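Local coordinates for protein shikimate dehydrogenase (NADP(+)) (Thermotoga maritima, PDB 3U62) that probably catalyses the reversible NADPH-linked reduction of 3-dehydroshikimate to shikimate, a step in the biosynthesis of chorismate and aromatic amino acids, at residues K245-F248 and G249-L252; S186-S189 and L190-L193. One frame throughout, in Å; residues are numbered along the deposited sequence.

Contact 1: residues K245-F248 and G249-L252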
ATOM      1  N   LYS A 245      -0.048  11.618 -16.168  1.00 13.46           N
ATOM      2  CA  LYS A 245       0.916  12.539 -15.567  1.00 15.63           C
ATOM      3  C   LYS A 245       0.280  13.883 -15.222  1.00 14.36           C
ATOM      4  O   LYS A 245       0.596  14.476 -14.185  1.00 16.30           O
ATOM      5  CB  LYS A 245       2.120  12.744 -16.489  1.00 18.66           C
ATOM      6  CG  LYS A 245       3.049  11.546 -16.569  1.00 22.68           C
ATOM      7  CD  LYS A 245       4.202  11.811 -17.516  1.00 29.41           C
ATOM      8  CE  LYS A 245       5.108  10.597 -17.626  1.00 34.81           C
ATOM      9  NZ  LYS A 245       6.247  10.843 -18.557  1.00 38.15           N
ATOM     10  N   GLU A 246      -0.613  14.354 -16.089  1.00 14.32           N
ATOM     11  CA  GLU A 246      -1.306  15.618 -15.863  1.00 14.98           C
ATOM     12  C   GLU A 246      -2.255  15.545 -14.664  1.00 13.44           C
ATOM     13  O   GLU A 246      -2.234  16.426 -13.802  1.00 17.33           O
ATOM     14  CB  GLU A 246      -2.070  16.037 -17.120  1.00 16.62           C
ATOM     15  CG  GLU A 246      -2.714  17.412 -17.033  1.00 20.65           C
ATOM     16  CD  GLU A 246      -3.409  17.810 -18.316  1.00 25.02           C
ATOM     17  OE1 GLU A 246      -4.630  18.077 -18.274  1.00 26.77           O
ATOM     18  OE2 GLU A 246      -2.741  17.854 -19.372  1.00 30.53           O
ATOM     19  N   VAL A 247      -3.073  14.496 -14.612  1.00 12.23           N
ATOM     20  CA  VAL A 247      -4.112  14.377 -13.586  1.00 12.37           C
ATOM     21  C   VAL A 247      -3.569  13.815 -12.270  1.00 11.89           C
ATOM     22  O   VAL A 247      -3.727  14.436 -11.218  1.00 12.19           O
ATOM     23  CB  VAL A 247      -5.333  13.556 -14.090  1.00 11.57           C
ATOM     24  CG1 VAL A 247      -6.338  13.313 -12.967  1.00 12.02           C
ATOM     25  CG2 VAL A 247      -6.010  14.263 -15.259  1.00 13.25           C
ATOM     26  N   PHE A 248      -2.926  12.650 -12.331  1.00 12.12           N
ATOM     27  CA  PHE A 248      -2.406  12.001 -11.128  1.00 11.49           C
ATOM     28  C   PHE A 248      -1.135  12.653 -10.581  1.00 14.26           C
ATOM     29  O   PHE A 248      -0.782  12.440  -9.422  1.00 13.22           O
ATOM     30  CB  PHE A 248      -2.191  10.503 -11.357  1.00 10.97           C
ATOM     31  CG  PHE A 248      -3.441   9.682 -11.208  1.00 10.42           C
ATOM     32  CD1 PHE A 248      -4.367   9.603 -12.245  1.00 10.86           C
ATOM     33  CD2 PHE A 248      -3.695   8.986 -10.029  1.00  9.89           C
ATOM     34  CE1 PHE A 248      -5.527   8.841 -12.112  1.00 10.81           C
ATOM     35  CE2 PHE A 248      -4.853   8.224  -9.886  1.00  9.51           C
ATOM     36  CZ  PHE A 248      -5.770   8.151 -10.930  1.00  8.68           C
ATOM     37  N   GLY A 249      -0.456  13.446 -11.409  1.00 14.23           N
ATOM     38  CA  GLY A 249       0.733  14.179 -10.973  1.00 14.92           C
ATOM     39  C   GLY A 249       0.459  15.154  -9.837  1.00 15.18           C
ATOM     40  O   GLY A 249       1.390  15.592  -9.154  1.00 16.07           O
ATOM     41  N   GLU A 250      -0.819  15.488  -9.638  1.00 15.93           N
ATOM     42  CA  GLU A 250      -1.227  16.404  -8.571  1.00 18.27           C
ATOM     43  C   GLU A 250      -0.994  15.831  -7.166  1.00 18.33           C
ATOM     44  O   GLU A 250      -0.849  16.593  -6.205  1.00 19.18           O
ATOM     45  CB  GLU A 250      -2.686  16.862  -8.754  1.00 20.89           C
ATOM     46  CG  GLU A 250      -3.752  15.846  -8.344  1.00 29.77           C
ATOM     47  CD  GLU A 250      -5.166  16.335  -8.615  1.00 34.83           C
ATOM     48  OE1 GLU A 250      -5.566  16.412  -9.808  1.00 32.59           O
ATOM     49  OE2 GLU A 250      -5.889  16.632  -7.634  1.00 32.43           O
ATOM     50  N   VAL A 251      -0.952  14.504  -7.047  1.00 16.85           N
ATOM     51  CA  VAL A 251      -0.674  13.859  -5.758  1.00 16.98           C
ATOM     52  C   VAL A 251       0.793  14.001  -5.349  1.00 19.30           C
ATOM     53  O   VAL A 251       1.145  13.767  -4.192  1.00 18.53           O
ATOM     54  CB  VAL A 251      -1.091  12.354  -5.718  1.00 18.12           C
ATOM     55  CG1 VAL A 251      -2.533  12.180  -6.169  1.00 15.41           C
ATOM     56  CG2 VAL A 251      -0.148  11.482  -6.550  1.00 17.09           C
ATOM     57  N   LEU A 252       1.637  14.394  -6.299  1.00 20.18           N
ATOM     58  CA  LEU A 252       3.076  14.451  -6.072  1.00 22.59           C
ATOM     59  C   LEU A 252       3.571  15.812  -5.597  1.00 27.30           C
ATOM     60  O   LEU A 252       4.725  15.945  -5.177  1.00 29.66           O
ATOM     61  CB  LEU A 252       3.837  14.010  -7.328  1.00 21.63           C
ATOM     62  CG  LEU A 252       3.535  12.598  -7.845  1.00 21.99           C
ATOM     63  CD1 LEU A 252       4.389  12.288  -9.069  1.00 25.29           C
ATOM     64  CD2 LEU A 252       3.743  11.539  -6.761  1.00 24.94           C
TER
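Phe248 and Val251 are joined where the end of the C-terminal helix runs on into a 3-10 turn at residues 249-251. The amide N of Val251 donates to Phe248 O over 3.2 Å, nearly straight at 160°, yet it stands above the carbonyl plane. Val251 also lays its CG2 methyl 3.1 Å from Phe248 O. Chi1 of -52° puts CG1 anti to the carbonyl carbon and leaves CG2 between that carbon and the backbone N; the one oxygen is met by an amide and a methyl. Gly249, lacking a side chain, lets its CA settle 3.2 Å from Lys245 O in a CH...O contact, while its N gives the same oxygen only a weak, bent bond. Another weak bond runs from Glu250 N to Val247 O. Chi1 of 77° swings the otherwise extended Glu250 chain back alongside Val247, bringing OE1 3.0 Å from Val247 O although both are acceptors, and Glu21 brings a second carboxylate near; this crowding may raise the pKa of one of the acids.

The solvent side, at Lys245 and Glu246, is looser. Both point away into more open surroundings, suiting charged residues, and Glu246 forms a salt bridge with Arg25.

Aromatic and branched residues suit the buried side: Phe248 stacks on Phe244 and meets Tyr19 edge-to-face. Helix 15-26 receives Val247, Phe248, Glu250 and Val251, while helix 222-235 receives Lys245, Phe248 and Leu252.

Contact 2: residues S186-S189 and L190-L193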
ATOM      1  N   SER A 186      11.661   6.190  19.412  1.00 10.01           N
ATOM      2  CA  SER A 186      12.306   7.399  19.918  1.00  9.23           C
ATOM      3  C   SER A 186      13.033   8.192  18.838  1.00 10.18           C
ATOM      4  O   SER A 186      13.332   7.666  17.763  1.00  9.66           O
ATOM      5  CB  SER A 186      13.294   7.039  21.032  1.00  9.41           C
ATOM      6  OG  SER A 186      14.305   6.140  20.546  1.00 10.09           O
ATOM      7  N   ASP A 187      13.319   9.458  19.145  1.00 10.19           N
ATOM      8  CA  ASP A 187      14.164  10.304  18.302  1.00 10.11           C
ATOM      9  C   ASP A 187      15.537   9.671  18.109  1.00 10.56           C
ATOM     10  O   ASP A 187      16.071   9.661  16.998  1.00 10.98           O
ATOM     11  CB  ASP A 187      14.331  11.691  18.928  1.00 10.41           C
ATOM     12  CG  ASP A 187      13.075  12.538  18.835  1.00 14.14           C
ATOM     13  OD1 ASP A 187      12.023  12.025  18.393  1.00 17.63           O
ATOM     14  OD2 ASP A 187      13.140  13.729  19.207  1.00 19.31           O
ATOM     15  N   ASP A 188      16.097   9.148  19.201  1.00 10.10           N
ATOM     16  CA  ASP A 188      17.400   8.482  19.185  1.00 10.46           C
ATOM     17  C   ASP A 188      17.447   7.321  18.189  1.00 10.56           C
ATOM     18  O   ASP A 188      18.445   7.139  17.490  1.00 11.54           O
ATOM     19  CB  ASP A 188      17.763   7.987  20.589  1.00 12.66           C
ATOM     20  CG  ASP A 188      19.109   7.281  20.634  1.00 12.52           C
ATOM     21  OD1 ASP A 188      19.141   6.084  20.989  1.00 15.72           O
ATOM     22  OD2 ASP A 188      20.135   7.920  20.310  1.00 15.83           O
ATOM     23  N   SER A 189      16.368   6.541  18.135  1.00 10.39           N
ATOM     24  CA  SER A 189      16.278   5.405  17.219  1.00 10.04           C
ATOM     25  C   SER A 189      16.054   5.840  15.769  1.00  9.56           C
ATOM     26  O   SER A 189      16.582   5.219  14.843  1.00 11.49           O
ATOM     27  CB  SER A 189      15.174   4.442  17.662  1.00 10.19           C
ATOM     28  OG  SER A 189      15.443   3.914  18.954  1.00 10.74           O
ATOM     29  N   LEU A 190      15.278   6.907  15.583  1.00  8.74           N
ATOM     30  CA  LEU A 190      14.954   7.411  14.248  1.00  8.93           C
ATOM     31  C   LEU A 190      16.088   8.196  13.594  1.00 11.78           C
ATOM     32  O   LEU A 190      16.257   8.135  12.375  1.00 11.44           O
ATOM     33  CB  LEU A 190      13.706   8.299  14.293  1.00  9.61           C
ATOM     34  CG  LEU A 190      12.337   7.682  14.596  1.00 10.72           C
ATOM     35  CD1 LEU A 190      11.330   8.775  14.915  1.00 13.12           C
ATOM     36  CD2 LEU A 190      11.844   6.828  13.436  1.00 12.50           C
ATOM     37  N   LYS A 191      16.854   8.926  14.403  1.00 12.53           N
ATOM     38  CA  LYS A 191      17.767   9.966  13.900  1.00 15.36           C
ATOM     39  C   LYS A 191      18.773   9.512  12.845  1.00 17.24           C
ATOM     40  O   LYS A 191      19.080  10.263  11.918  1.00 19.53           O
ATOM     41  CB  LYS A 191      18.492  10.672  15.057  1.00 17.10           C
ATOM     42  CG  LYS A 191      19.515   9.809  15.791  1.00 16.09           C
ATOM     43  CD  LYS A 191      20.178  10.561  16.929  1.00 21.49           C
ATOM     44  CE  LYS A 191      21.242   9.700  17.596  1.00 23.08           C
ATOM     45  NZ  LYS A 191      21.846  10.372  18.783  1.00 26.41           N
ATOM     46  N   ASN A 192      19.281   8.290  12.986  1.00 16.08           N
ATOM     47  CA  ASN A 192      20.326   7.791  12.100  1.00 17.65           C
ATOM     48  C   ASN A 192      19.829   6.865  10.995  1.00 16.22           C
ATOM     49  O   ASN A 192      20.635   6.258  10.284  1.00 16.53           O
ATOM     50  CB  ASN A 192      21.429   7.108  12.910  1.00 19.41           C
ATOM     51  CG  ASN A 192      22.288   8.100  13.673  1.00 20.23           C
ATOM     52  OD1 ASN A 192      22.411   9.267  13.293  1.00 20.54           O
ATOM     53  ND2 ASN A 192      22.899   7.635  14.756  1.00 22.32           N
ATOM     54  N   LEU A 193      18.511   6.756  10.851  1.00 12.26           N
ATOM     55  CA  LEU A 193      17.938   6.066   9.702  1.00 10.63           C
ATOM     56  C   LEU A 193      18.261   6.851   8.434  1.00 10.54           C
ATOM     57  O   LEU A 193      18.362   8.082   8.466  1.00 11.51           O
ATOM     58  CB  LEU A 193      16.421   5.919   9.844  1.00 10.66           C
ATOM     59  CG  LEU A 193      15.854   5.040  10.965  1.00 10.16           C
ATOM     60  CD1 LEU A 193      14.361   5.271  11.102  1.00  9.16           C
ATOM     61  CD2 LEU A 193      16.146   3.560  10.737  1.00 11.34           C
TER
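Leu190 and Lys191 close a single helical turn on the backbone of Ser186 and Asp187, in the Rossmann-type NADP-binding domain. The turn, helix 187-190, belongs to the connection between the neighbouring parallel strands 169-172 and 195-198, and a type I beta turn from Leu190 to Leu193 leads out of it. Two bonds of the i to i+4 kind define it. Leu190 N reaches Ser186 O over 3.0 Å, and Lys191 N meets Asp187 O at 2.8 Å.

Serine suits the N-cap, because Ser186 OG accepts a hydrogen bond from Ser189 N at 3.2 Å. Both Ser186 OG and Ser189 OG also bond to Asp161, which gives the small polar Ser189 a satisfied hydroxyl at a buried place. Leucines serve the inward face. Leu190 rests its CG 3.3 Å from Ser186 O and packs on helix 205-213, and both Leu190 and Leu193 touch Leu170 of strand 169-172.

On the outer side Lys191 runs extended across Asp188. Its first torsion of 69° holds CG between the backbone N and the carbonyl carbon, 3.3 Å from Asp188 O. Asp188 OD2, held mainly by its salt bridge to Lys165, also makes a long salt bridge to Lys191 NZ at 3.4 Å, with only a weak hydrogen bond in it.

How the contacts relate
Contact 2 comes first along the chain and contact 1 follows near the C-terminus; their centres lie 32 Å apart and their nearest atoms about 21 Å, so they do not touch. Residues 186-193 belong to the cofactor-binding domain and lie away from the predicted substrate and cofactor sites, whereas contact 1 packs against helix 15-26 of the substrate-binding side. The side chain of Val251 comes to about 3 Å from that of Tyr201 and about 5 Å from that of Ile14, both predicted to bind shikimate. An indirect tie exists: residues 190-193 lead into strand 195-198, and the chain beyond that strand carries Tyr201 toward contact 1.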